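Local coordinates for lipase, class 3 (Penicillium roqueforti FM164, PDB 6L7N), which probably hydrolyses the ester bonds of acylglycerol lipids, as a fungal serine hydrolase of the class 3 lipase family, at residues A77-F82 and A142-S147; D103-C108 and V181-H186; G113-W118 and A153-A158; S175-N180 and Y213-P218; D201-L206 and E259-Y264. All coordinates share one frame; numbering follows the deposited sequence.

Interaction 1 (A77-F82 and A142-S147); sequences AVVLSF and AVVGHS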
# COMPACT_ATOMS: atom_id res chain seq x y z
N ALA A 77 -0.10 -15.41 -8.09
CA ALA A 77 -0.53 -14.55 -6.99
C ALA A 77 -1.95 -14.05 -7.21
O ALA A 77 -2.32 -13.70 -8.33
CB ALA A 77 0.41 -13.36 -6.80
N VAL A 78 -2.73 -14.02 -6.13
CA VAL A 78 -3.94 -13.23 -6.04
C VAL A 78 -3.54 -11.88 -5.47
O VAL A 78 -2.79 -11.82 -4.50
CB VAL A 78 -4.99 -13.93 -5.15
CG1 VAL A 78 -6.21 -13.06 -4.97
CG2 VAL A 78 -5.38 -15.28 -5.78
N VAL A 79 -4.02 -10.81 -6.10
CA VAL A 79 -3.57 -9.45 -5.80
C VAL A 79 -4.78 -8.64 -5.35
O VAL A 79 -5.76 -8.51 -6.09
CB VAL A 79 -2.89 -8.78 -7.00
CG1 VAL A 79 -2.48 -7.34 -6.67
CG2 VAL A 79 -1.68 -9.61 -7.46
N LEU A 80 -4.69 -8.08 -4.15
CA LEU A 80 -5.70 -7.20 -3.59
C LEU A 80 -5.09 -5.81 -3.57
O LEU A 80 -4.15 -5.57 -2.80
CB LEU A 80 -6.09 -7.65 -2.19
CG LEU A 80 -7.02 -6.74 -1.38
CD1 LEU A 80 -8.27 -6.37 -2.18
CD2 LEU A 80 -7.36 -7.44 -0.06
N SER A 81 -5.61 -4.90 -4.39
CA SER A 81 -5.03 -3.58 -4.57
C SER A 81 -6.01 -2.51 -4.11
O SER A 81 -7.19 -2.55 -4.49
CB SER A 81 -4.65 -3.35 -6.03
OG SER A 81 -4.32 -1.99 -6.24
N PHE A 82 -5.51 -1.55 -3.32
CA PHE A 82 -6.30 -0.45 -2.77
C PHE A 82 -5.79 0.90 -3.26
O PHE A 82 -4.58 1.18 -3.19
CB PHE A 82 -6.26 -0.43 -1.24
CG PHE A 82 -6.94 -1.58 -0.58
CD1 PHE A 82 -8.31 -1.58 -0.40
CD2 PHE A 82 -6.21 -2.67 -0.13
CE1 PHE A 82 -8.94 -2.65 0.22
CE2 PHE A 82 -6.82 -3.72 0.49
CZ PHE A 82 -8.20 -3.72 0.67
N ALA A 142 -1.14 -11.19 -2.25
CA ALA A 142 -0.36 -9.97 -2.18
C ALA A 142 -1.33 -8.81 -2.07
O ALA A 142 -2.22 -8.65 -2.91
CB ALA A 142 0.54 -9.82 -3.42
N VAL A 143 -1.19 -8.02 -1.02
CA VAL A 143 -2.02 -6.84 -0.80
C VAL A 143 -1.12 -5.64 -1.03
O VAL A 143 -0.02 -5.58 -0.48
CB VAL A 143 -2.61 -6.83 0.61
CG1 VAL A 143 -3.60 -5.70 0.76
CG2 VAL A 143 -3.23 -8.20 0.96
N VAL A 144 -1.57 -4.72 -1.88
CA VAL A 144 -0.70 -3.65 -2.33
C VAL A 144 -1.47 -2.33 -2.39
O VAL A 144 -2.68 -2.29 -2.63
CB VAL A 144 -0.07 -4.01 -3.69
CG1 VAL A 144 -1.17 -4.33 -4.71
CG2 VAL A 144 0.82 -2.88 -4.21
N GLY A 145 -0.75 -1.25 -2.14
CA GLY A 145 -1.34 0.06 -2.42
C GLY A 145 -0.27 1.12 -2.33
O GLY A 145 0.86 0.86 -1.91
N HIS A 146 -0.66 2.33 -2.71
CA HIS A 146 0.20 3.50 -2.66
C HIS A 146 -0.54 4.61 -1.94
O HIS A 146 -1.77 4.68 -1.99
CB HIS A 146 0.61 3.94 -4.09
CG HIS A 146 1.28 5.29 -4.16
ND1 HIS A 146 0.61 6.43 -4.55
CD2 HIS A 146 2.56 5.66 -3.92
CE1 HIS A 146 1.45 7.45 -4.54
NE2 HIS A 146 2.64 7.01 -4.16
N SER A 147 0.20 5.46 -1.25
CA SER A 147 -0.38 6.67 -0.64
C SER A 147 -1.41 6.23 0.41
O SER A 147 -1.17 5.24 1.12
CB SER A 147 -0.93 7.57 -1.72
OG SER A 147 -1.31 8.83 -1.19
O HOH W 1 -2.79 2.64 -4.47
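Two neighbouring parallel strands of the central sheet of an alpha/beta-hydrolase fold meet here, 77-82 alongside 142-146, and the second runs straight into the turn that carries Ser147, which fits the nucleophile elbow (GxSxG) of serine lipases. Leu80 lies at the middle of the ladder: its N donates to Ala142 O at 2.8 Å, and its O accepts from Val144 N at 2.9 Å. Ala142 N to Val78 O and Phe82 N to Val144 O extend the pattern to both ends, with the staggered pairing of parallel strands. The strand axes nevertheless diverge by 28°, the twist expected in such a sheet.

Side chains alternate between two layers. Val79, Ser81, Ala142 and Val144 share one face, where helix 6-22 packs; Val144 CG1 stands between the backbone N and the carbonyl carbon (chi1 55°), which turns this methyl back across the strand gap to lie 3.8 Å from Val79 CG1 and equally near Ser81 CB. Leu80, Val143 and Phe82 project from the other face, toward helices 112-135 and 148-161. There Leu80 and Val143 run side by side, while the Phe82 ring presents its edge to Val143, whose CG1 lies in the ring plane, 3.8 Å from Phe82 CE2.

Beyond the Phe82 N to Val144 O bond no direct backbone bond follows between the two segments, just before the elbow, where Ser147 OG is hydrogen-bonded to His261 NE2. A water fills the step: it donates to Phe82 O at 2.6 Å and accepts from His146 N at 2.8 Å.

Interaction 2 (D103-C108 and V181-H186); sequences DLCDGC and VPLAKH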
# COMPACT_ATOMS: atom_id res chain seq x y z
N ASP A 103 -9.80 -4.20 17.22
CA ASP A 103 -9.91 -5.60 17.67
C ASP A 103 -8.84 -6.49 17.04
O ASP A 103 -9.09 -7.67 16.77
CB ASP A 103 -11.29 -6.20 17.39
CG ASP A 103 -12.40 -5.61 18.26
OD1 ASP A 103 -12.31 -5.68 19.51
OD2 ASP A 103 -13.38 -5.08 17.68
N LEU A 104 -7.65 -5.96 16.79
CA LEU A 104 -6.60 -6.72 16.13
C LEU A 104 -5.62 -7.38 17.09
O LEU A 104 -5.21 -8.51 16.88
CB LEU A 104 -5.81 -5.83 15.16
CG LEU A 104 -6.51 -5.41 13.88
CD1 LEU A 104 -5.66 -4.40 13.12
CD2 LEU A 104 -6.78 -6.65 13.02
N CYS A 105 -5.21 -6.68 18.15
CA CYS A 105 -4.24 -7.25 19.07
C CYS A 105 -4.29 -6.45 20.35
O CYS A 105 -4.81 -5.34 20.38
CB CYS A 105 -2.82 -7.27 18.48
SG CYS A 105 -2.40 -5.86 17.39
N ASP A 106 -3.76 -7.05 21.42
CA ASP A 106 -3.83 -6.43 22.74
C ASP A 106 -3.13 -5.08 22.73
O ASP A 106 -1.94 -4.99 22.39
CB ASP A 106 -3.19 -7.35 23.78
CG ASP A 106 -4.03 -8.59 24.06
OD1 ASP A 106 -5.19 -8.64 23.60
OD2 ASP A 106 -3.53 -9.50 24.75
N GLY A 107 -3.86 -4.05 23.12
CA GLY A 107 -3.33 -2.71 23.15
C GLY A 107 -3.23 -2.01 21.81
O GLY A 107 -2.88 -0.83 21.78
N CYS A 108 -3.54 -2.69 20.71
CA CYS A 108 -3.39 -2.10 19.39
C CYS A 108 -4.50 -1.10 19.10
O CYS A 108 -5.68 -1.39 19.31
CB CYS A 108 -3.37 -3.21 18.34
SG CYS A 108 -2.01 -4.34 18.66
N VAL A 181 2.30 2.02 18.66
CA VAL A 181 3.44 1.10 18.85
C VAL A 181 3.03 -0.37 18.93
O VAL A 181 3.70 -1.21 18.30
CB VAL A 181 4.26 1.53 20.07
CG1 VAL A 181 5.19 0.47 20.38
CG2 VAL A 181 5.06 2.75 19.79
N PRO A 182 2.03 -0.77 19.73
CA PRO A 182 1.68 -2.20 19.76
C PRO A 182 1.21 -2.71 18.42
O PRO A 182 1.56 -3.83 18.03
CB PRO A 182 0.55 -2.29 20.79
CG PRO A 182 0.04 -0.99 20.90
CD PRO A 182 1.07 0.02 20.51
N LEU A 183 0.44 -1.91 17.67
CA LEU A 183 -0.00 -2.45 16.39
C LEU A 183 1.16 -2.55 15.41
O LEU A 183 1.29 -3.56 14.70
CB LEU A 183 -1.14 -1.61 15.80
CG LEU A 183 -1.73 -2.22 14.50
CD1 LEU A 183 -1.89 -3.72 14.63
CD2 LEU A 183 -3.08 -1.64 14.15
N ALA A 184 2.00 -1.51 15.32
CA ALA A 184 3.19 -1.60 14.49
C ALA A 184 4.04 -2.82 14.86
O ALA A 184 4.54 -3.53 13.97
CB ALA A 184 4.01 -0.31 14.61
N LYS A 185 4.19 -3.11 16.15
CA LYS A 185 4.97 -4.27 16.57
C LYS A 185 4.31 -5.57 16.13
O LYS A 185 4.99 -6.50 15.68
CB LYS A 185 5.14 -4.24 18.09
CG LYS A 185 5.99 -5.33 18.69
CD LYS A 185 6.10 -5.08 20.19
CE LYS A 185 6.43 -6.35 20.97
NZ LYS A 185 7.88 -6.67 20.94
N HIS A 186 2.99 -5.64 16.23
CA HIS A 186 2.26 -6.85 15.83
C HIS A 186 2.36 -7.10 14.33
O HIS A 186 2.68 -8.21 13.87
CB HIS A 186 0.80 -6.71 16.27
CG HIS A 186 -0.09 -7.84 15.85
ND1 HIS A 186 -0.14 -9.04 16.53
CD2 HIS A 186 -0.96 -7.95 14.82
CE1 HIS A 186 -1.01 -9.84 15.93
NE2 HIS A 186 -1.52 -9.20 14.89
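With SG held between its backbone N and carbonyl carbon (chi1 34°), Cys105 turns its sulfur toward helix 181-186, and the His186 side chain, its CG trans to the backbone N (chi1 176°), reaches out to receive it. The imidazole lies flat beneath the cysteine: Cys105 CB stands 3.9 Å from the centroid of the His186 ring, 15° off its normal, in a CH-pi contact, and SG sits over the same face, farther off the normal. Cys105 SG also meets a second helix residue, approaching Leu183 CD1 at 3.5 Å. The Cys105-Cys108 disulfide closes a type II beta turn, itself secured by the bond from Cys108 N to Cys105 O, and the compact sulfur bridge is laid against the first turn of the helix. Cys108 SG rests near the backbone of Pro182 and Leu183, and Cys108 CB is 3.7 Å from Leu183 CB. An alanine in place of His186 would probably leave the Cys105 sulfur without its aromatic cover and open a gap beside the disulfide. Farther in, the side chains of Leu104 and Leu183 meet at a slant, CD1 of the first 3.9 Å from CD2 of the second, and both leucines also touch helix 148-161, Leu104 at Asp159 and Leu183 at Leu155. At the opposite end of the turn Gly107 O abuts the CG corner of the proline ring, 3.1 Å from Pro182 CG, while accepting a hydrogen bond from Asn180 ND2.

Interaction 3 (G113-W118 and A153-A158); sequences GFWGSW and ATLAVA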
# COMPACT_ATOMS: atom_id res chain seq x y z
N GLY A 113 -9.72 6.74 10.35
CA GLY A 113 -10.10 6.89 8.95
C GLY A 113 -9.74 5.68 8.12
O GLY A 113 -10.56 5.13 7.37
N PHE A 114 -8.49 5.22 8.26
CA PHE A 114 -8.02 4.09 7.46
C PHE A 114 -8.75 2.81 7.85
O PHE A 114 -9.20 2.05 6.98
CB PHE A 114 -6.51 3.92 7.63
CG PHE A 114 -5.71 5.15 7.28
CD1 PHE A 114 -6.08 5.97 6.22
CD2 PHE A 114 -4.57 5.46 7.99
CE1 PHE A 114 -5.33 7.09 5.89
CE2 PHE A 114 -3.81 6.59 7.66
CZ PHE A 114 -4.20 7.40 6.62
N TRP A 115 -8.85 2.54 9.16
CA TRP A 115 -9.57 1.35 9.60
C TRP A 115 -11.00 1.37 9.11
O TRP A 115 -11.53 0.35 8.68
CB TRP A 115 -9.54 1.24 11.13
CG TRP A 115 -10.22 0.02 11.60
CD1 TRP A 115 -11.41 -0.07 12.27
CD2 TRP A 115 -9.78 -1.32 11.40
NE1 TRP A 115 -11.72 -1.39 12.53
CE2 TRP A 115 -10.74 -2.17 11.98
CE3 TRP A 115 -8.66 -1.89 10.78
CZ2 TRP A 115 -10.61 -3.56 11.96
CZ3 TRP A 115 -8.53 -3.26 10.77
CH2 TRP A 115 -9.50 -4.08 11.35
N GLY A 116 -11.65 2.53 9.20
CA GLY A 116 -13.02 2.65 8.71
C GLY A 116 -13.14 2.32 7.24
O GLY A 116 -14.09 1.67 6.80
N SER A 117 -12.16 2.78 6.44
CA SER A 117 -12.20 2.47 5.01
C SER A 117 -12.08 0.97 4.77
O SER A 117 -12.72 0.42 3.87
CB SER A 117 -11.11 3.24 4.27
OG SER A 117 -11.26 4.64 4.46
N TRP A 118 -11.25 0.28 5.57
CA TRP A 118 -11.16 -1.17 5.42
C TRP A 118 -12.44 -1.87 5.89
O TRP A 118 -12.93 -2.79 5.22
CB TRP A 118 -9.93 -1.72 6.16
CG TRP A 118 -9.92 -3.23 6.35
CD1 TRP A 118 -9.80 -3.90 7.54
CD2 TRP A 118 -10.02 -4.24 5.33
NE1 TRP A 118 -9.83 -5.27 7.31
CE2 TRP A 118 -9.96 -5.50 5.97
CE3 TRP A 118 -10.15 -4.21 3.93
CZ2 TRP A 118 -10.04 -6.71 5.27
CZ3 TRP A 118 -10.23 -5.40 3.25
CH2 TRP A 118 -10.17 -6.63 3.91
N ALA A 153 -4.22 -0.74 2.73
CA ALA A 153 -3.64 -2.04 2.42
C ALA A 153 -3.00 -2.63 3.66
O ALA A 153 -3.23 -3.80 3.99
CB ALA A 153 -2.62 -1.90 1.29
N THR A 154 -2.26 -1.81 4.40
CA THR A 154 -1.58 -2.31 5.59
C THR A 154 -2.59 -2.90 6.56
O THR A 154 -2.46 -4.07 6.98
CB THR A 154 -0.78 -1.17 6.22
OG1 THR A 154 0.20 -0.70 5.28
CG2 THR A 154 -0.09 -1.65 7.48
N LEU A 155 -3.66 -2.16 6.86
CA LEU A 155 -4.59 -2.68 7.86
C LEU A 155 -5.31 -3.89 7.31
O LEU A 155 -5.51 -4.88 8.02
CB LEU A 155 -5.58 -1.60 8.31
CG LEU A 155 -4.89 -0.46 9.07
CD1 LEU A 155 -5.79 0.75 9.16
CD2 LEU A 155 -4.50 -0.94 10.47
N ALA A 156 -5.61 -3.87 6.01
CA ALA A 156 -6.28 -5.02 5.43
C ALA A 156 -5.40 -6.25 5.56
O ALA A 156 -5.85 -7.30 6.05
CB ALA A 156 -6.64 -4.75 3.96
N VAL A 157 -4.11 -6.11 5.22
CA VAL A 157 -3.22 -7.26 5.33
C VAL A 157 -3.24 -7.78 6.75
O VAL A 157 -3.42 -8.98 6.99
CB VAL A 157 -1.78 -6.91 4.93
CG1 VAL A 157 -0.96 -8.18 4.87
CG2 VAL A 157 -1.74 -6.28 3.65
N ALA A 158 -3.06 -6.87 7.71
CA ALA A 158 -2.88 -7.34 9.08
C ALA A 158 -4.12 -8.10 9.51
O ALA A 158 -4.04 -9.19 10.09
CB ALA A 158 -2.59 -6.16 10.01
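Trp118 spreads one face of its indole over Ala156, whose methyl CB stands 3.6 Å from the centroid of the six-membered ring and 13° off its normal. This CH-pi contact illustrates how a small residue lets a large flat one settle against a helix: the indole lies close enough to cover the Ala156 backbone as well, with Trp118 CE2 3.8 Å from Ala156 CA. The rotation of the indole is fixed at its polar end too, because NE1 donates to Asp159 OD2, farther along the same helix. Trp115 behaves differently. It turns an edge to the partner helix, and Leu155 CB lies in its ring plane, 4.0 Å from Trp115 CE3; its own CH2 in turn comes to the edge of the Trp118 indole.

Leu155 is the largest contributor from its helix. With CG opposite the carbonyl carbon (chi1 -66°), it sends CD1 against the backbone of the other helix, 3.5 Å from Trp115 N and 3.6 Å from Phe114 CB. The short helical segments cross at -60° with their axes 9.1 Å apart.

Both helices cover one side of the central sheet in this alpha/beta-hydrolase fold. Helix 148-161, which follows the putative nucleophile elbow, lies between helix 112-135 and helix 181-190: Leu155 touches Leu183 of the latter, whereas Ala153, Thr154 and Val157 face Leu170 on strand 169-173.

Interaction 4 (S175-N180 and Y213-P218); sequences SPRVAN and YVHISP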
# COMPACT_ATOMS: atom_id res chain seq x y z
N SER A 175 3.28 4.83 2.40
CA SER A 175 2.19 4.69 3.36
C SER A 175 2.34 5.68 4.51
O SER A 175 3.44 5.87 5.03
CB SER A 175 2.15 3.27 3.94
OG SER A 175 1.18 3.19 4.98
N PRO A 176 1.23 6.28 4.96
CA PRO A 176 1.22 6.93 6.28
C PRO A 176 1.45 5.90 7.37
O PRO A 176 1.39 4.69 7.14
CB PRO A 176 -0.19 7.53 6.38
CG PRO A 176 -0.79 7.44 4.99
CD PRO A 176 -0.08 6.31 4.30
N ARG A 177 1.70 6.38 8.59
CA ARG A 177 1.55 5.50 9.75
C ARG A 177 0.07 5.19 9.95
O ARG A 177 -0.81 6.01 9.66
CB ARG A 177 2.13 6.15 11.01
CG ARG A 177 3.61 6.49 10.87
CD ARG A 177 4.19 6.99 12.21
NE ARG A 177 5.65 7.11 12.13
CZ ARG A 177 6.30 8.19 11.74
NH1 ARG A 177 5.65 9.29 11.39
NH2 ARG A 177 7.63 8.19 11.70
N VAL A 178 -0.22 3.98 10.42
CA VAL A 178 -1.59 3.51 10.52
C VAL A 178 -1.99 3.14 11.93
O VAL A 178 -3.17 2.82 12.16
CB VAL A 178 -1.86 2.33 9.56
CG1 VAL A 178 -1.32 2.65 8.21
CG2 VAL A 178 -1.25 1.04 10.10
N ALA A 179 -1.08 3.20 12.89
CA ALA A 179 -1.45 2.71 14.21
C ALA A 179 -0.39 3.06 15.23
O ALA A 179 0.60 3.73 14.93
CB ALA A 179 -1.63 1.21 14.16
N ASN A 180 -0.57 2.55 16.44
CA ASN A 180 0.31 2.88 17.55
C ASN A 180 1.45 1.86 17.64
O ASN A 180 1.59 0.97 16.79
CB ASN A 180 -0.50 2.97 18.85
CG ASN A 180 -1.22 1.67 19.19
OD1 ASN A 180 -1.22 0.71 18.42
ND2 ASN A 180 -1.77 1.61 20.41
N TYR A 213 1.83 7.41 16.91
CA TYR A 213 1.79 6.48 15.79
C TYR A 213 3.19 5.96 15.49
O TYR A 213 4.19 6.65 15.68
CB TYR A 213 1.20 7.18 14.56
CG TYR A 213 -0.28 7.44 14.69
CD1 TYR A 213 -0.76 8.56 15.35
CD2 TYR A 213 -1.21 6.53 14.17
CE1 TYR A 213 -2.11 8.79 15.48
CE2 TYR A 213 -2.56 6.75 14.31
CZ TYR A 213 -3.01 7.88 14.97
OH TYR A 213 -4.37 8.10 15.10
N VAL A 214 3.26 4.72 15.02
CA VAL A 214 4.54 4.11 14.67
C VAL A 214 4.35 3.32 13.38
O VAL A 214 3.28 2.75 13.15
CB VAL A 214 5.08 3.23 15.81
CG1 VAL A 214 6.28 2.40 15.38
CG2 VAL A 214 5.52 4.13 16.94
N HIS A 215 5.39 3.31 12.55
CA HIS A 215 5.39 2.56 11.29
C HIS A 215 5.72 1.09 11.50
O HIS A 215 6.45 0.70 12.42
CB HIS A 215 6.44 3.11 10.33
CG HIS A 215 5.92 4.13 9.38
ND1 HIS A 215 4.85 3.90 8.55
CD2 HIS A 215 6.34 5.39 9.12
CE1 HIS A 215 4.62 4.98 7.81
NE2 HIS A 215 5.52 5.90 8.14
N ILE A 216 5.24 0.28 10.55
CA ILE A 216 5.76 -1.08 10.38
C ILE A 216 7.22 -1.00 9.97
O ILE A 216 7.62 -0.14 9.17
CB ILE A 216 4.95 -1.84 9.31
CG1 ILE A 216 3.45 -1.71 9.54
CG2 ILE A 216 5.36 -3.31 9.25
CD1 ILE A 216 3.04 -1.75 10.97
N SER A 217 8.02 -1.92 10.50
CA SER A 217 9.42 -2.06 10.12
C SER A 217 9.65 -3.33 9.32
O SER A 217 8.91 -4.31 9.48
CB SER A 217 10.31 -2.08 11.38
OG SER A 217 10.29 -0.80 11.99
N PRO A 218 10.67 -3.36 8.43
CA PRO A 218 11.57 -2.22 8.16
C PRO A 218 10.99 -1.20 7.18
O PRO A 218 9.84 -1.32 6.73
CB PRO A 218 12.80 -2.90 7.55
CG PRO A 218 12.20 -4.12 6.81
CD PRO A 218 11.04 -4.57 7.67
O HOH W 2 1.79 1.97 11.01
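The imidazole of His215 has Arg177 CG centred over one face, 3.4 Å from the ring centroid and 9° off the normal, and Ser175 O at its edge, 3.1 Å from His215 CE1. The guanidinium of Arg177 is turned 41° from the ring and overlaps it only toward the rim. Tyr213 offers an edge instead, with Ala179 N in its ring plane, while its ring stacks on Tyr99. These groups flank a short, weakly bonded antiparallel pairing of 179-180 with 213-214, which joins two loops beyond the central sheet of the alpha/beta-hydrolase fold.

Arg177 places CG beside its backbone N (chi1 -59°) and then runs extended to NE, laying its chain across His215 at about a right angle, with CD 3.5 Å from Tyr213 O. Its charge is met by Asp241, which forms a salt bridge to NE and also accepts from His215 N, so one carboxylate holds both partners. His215 NE2 donates to Pro204 O, which fixes the ring's rotation.

Between the backbones, Val214 N gives a hydrogen bond to Ala179 O at 2.8 Å. The next gap is spanned by a water that accepts from Val178 N at 2.9 Å and donates to Val214 O at 2.7 Å.

Interaction 5 (D201-L206 and E259-Y264); sequences DPVPKL and EAHKWY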
# COMPACT_ATOMS: atom_id res chain seq x y z
N ASP A 201 9.30 12.73 1.02
CA ASP A 201 7.84 12.62 0.91
C ASP A 201 7.18 12.93 2.26
O ASP A 201 7.52 12.31 3.27
CB ASP A 201 7.51 11.21 0.43
CG ASP A 201 6.02 10.97 0.20
OD1 ASP A 201 5.19 11.88 0.39
OD2 ASP A 201 5.68 9.81 -0.13
N PRO A 202 6.27 13.91 2.32
CA PRO A 202 5.63 14.21 3.62
C PRO A 202 4.61 13.18 4.06
O PRO A 202 4.34 13.06 5.26
CB PRO A 202 4.95 15.57 3.36
CG PRO A 202 4.73 15.60 1.88
CD PRO A 202 5.93 14.89 1.29
N VAL A 203 4.05 12.41 3.14
CA VAL A 203 2.92 11.56 3.51
C VAL A 203 3.35 10.46 4.48
O VAL A 203 2.64 10.26 5.48
CB VAL A 203 2.22 11.02 2.26
CG1 VAL A 203 1.15 10.00 2.64
CG2 VAL A 203 1.62 12.19 1.48
N PRO A 204 4.46 9.75 4.27
CA PRO A 204 4.88 8.76 5.29
C PRO A 204 5.30 9.37 6.61
O PRO A 204 5.64 8.62 7.54
CB PRO A 204 6.08 8.06 4.62
CG PRO A 204 5.84 8.24 3.15
CD PRO A 204 5.24 9.60 3.04
N LYS A 205 5.36 10.70 6.73
CA LYS A 205 5.72 11.32 8.00
C LYS A 205 4.53 11.52 8.91
O LYS A 205 4.70 11.93 10.07
CB LYS A 205 6.42 12.66 7.74
CG LYS A 205 7.67 12.53 6.88
CD LYS A 205 8.24 13.90 6.56
CE LYS A 205 9.53 13.81 5.75
NZ LYS A 205 10.18 15.18 5.69
N LEU A 206 3.32 11.20 8.45
CA LEU A 206 2.09 11.45 9.17
C LEU A 206 1.30 10.16 9.37
O LEU A 206 1.39 9.23 8.56
CB LEU A 206 1.22 12.48 8.43
CG LEU A 206 1.75 13.93 8.49
CD1 LEU A 206 1.15 14.82 7.42
CD2 LEU A 206 1.55 14.55 9.87
N GLU A 259 6.03 16.70 -4.18
CA GLU A 259 6.28 15.98 -5.43
C GLU A 259 6.92 14.63 -5.18
O GLU A 259 6.65 13.67 -5.92
CB GLU A 259 7.16 16.81 -6.36
CG GLU A 259 6.80 18.28 -6.43
CD GLU A 259 7.82 19.15 -5.69
OE1 GLU A 259 8.45 20.00 -6.37
OE2 GLU A 259 7.98 18.98 -4.45
N ALA A 260 7.72 14.50 -4.11
CA ALA A 260 8.38 13.23 -3.86
C ALA A 260 7.39 12.10 -3.62
O ALA A 260 7.77 10.93 -3.67
CB ALA A 260 9.34 13.36 -2.67
N HIS A 261 6.13 12.43 -3.34
CA HIS A 261 5.11 11.43 -3.05
C HIS A 261 4.70 10.65 -4.28
O HIS A 261 4.23 9.51 -4.17
CB HIS A 261 3.88 12.10 -2.45
CG HIS A 261 2.84 11.14 -1.95
ND1 HIS A 261 3.12 10.13 -1.05
CD2 HIS A 261 1.51 11.05 -2.20
CE1 HIS A 261 2.02 9.46 -0.78
NE2 HIS A 261 1.03 9.99 -1.46
N LYS A 262 4.86 11.24 -5.46
CA LYS A 262 4.30 10.57 -6.62
C LYS A 262 5.27 9.62 -7.29
O LYS A 262 4.85 8.79 -8.11
CB LYS A 262 3.77 11.61 -7.61
CG LYS A 262 2.77 12.55 -6.92
CD LYS A 262 1.54 12.74 -7.77
CE LYS A 262 0.84 14.07 -7.57
NZ LYS A 262 -0.11 14.34 -8.71
N TRP A 263 6.55 9.67 -6.93
CA TRP A 263 7.62 9.00 -7.66
C TRP A 263 8.17 7.85 -6.82
O TRP A 263 9.11 8.00 -6.04
CB TRP A 263 8.71 10.02 -8.02
CG TRP A 263 8.21 11.00 -9.05
CD1 TRP A 263 7.79 12.29 -8.85
CD2 TRP A 263 8.04 10.73 -10.45
NE1 TRP A 263 7.39 12.84 -10.04
CE2 TRP A 263 7.54 11.91 -11.04
CE3 TRP A 263 8.28 9.62 -11.26
CZ2 TRP A 263 7.27 12.01 -12.40
CZ3 TRP A 263 8.01 9.72 -12.62
CH2 TRP A 263 7.51 10.90 -13.18
N TYR A 264 7.55 6.68 -6.99
CA TYR A 264 7.96 5.45 -6.31
C TYR A 264 8.18 4.43 -7.42
O TYR A 264 7.26 3.69 -7.76
CB TYR A 264 6.91 4.98 -5.30
CG TYR A 264 6.98 5.73 -3.96
CD1 TYR A 264 6.64 7.08 -3.88
CD2 TYR A 264 7.39 5.09 -2.81
CE1 TYR A 264 6.70 7.76 -2.68
CE2 TYR A 264 7.46 5.76 -1.60
CZ TYR A 264 7.13 7.10 -1.54
OH TYR A 264 7.20 7.76 -0.33
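A single carboxylate oxygen, Asp201 OD2, takes two short hydrogen bonds: 2.7 Å from His261 ND1 and 2.6 Å from Tyr264 OH. The histidine approaches on the syn side, slightly out of the carboxylate plane, with a nearly straight bond, 171° at the hydrogen; OD2 lies exactly in the imidazole plane. Tyrosine uses the anti lone pair, its ring 70° from the carboxylate. The other oxygen, Asp201 OD1, is met from above its plane by Val203 N at 3.0 Å, an Asx turn that orients the whole group.

With His261 NE2 bonded to Ser147 OG, the geometry is consistent with the Ser-His-Asp catalytic triad of class 3 lipases, in which the loop after strand 193-198 supplies the acid. An asparagine in place of Asp201 would probably leave His261 ND1 without its carboxylate acceptor and present Tyr264 with a weaker acceptor or none.

Val203 secures the imidazole from one face: CG2 sits over its centre, 3.5 Å from the His261 ring centroid; this methyl comes over the ring because it lies beside the backbone N while CG1 is trans to it (chi1 174°). Ala260 CB fills in behind, 3.7 Å from Asp201 N.

Followed from the N terminus, the chain first pairs strand 77-82 with 142-147, so interaction 1 closes a loop containing helix 112-135. Interaction 2 starts within that loop, at 103-108, and reaches forward to helix 181-190, so the two cross. Interaction 3, also crossing interaction 1, lies wholly inside the span of interaction 2 and binds the helices on one side of the sheet. Interaction 4 crosses interaction 2, placing the start of helix 181-190 beside 213-218. Interaction 5 crosses interaction 4 in turn, drawing 259-264 back to the loop after strand 193-198. It meets the end of interaction 1 through Ser147 and His261, although their centres are about 18 Å apart.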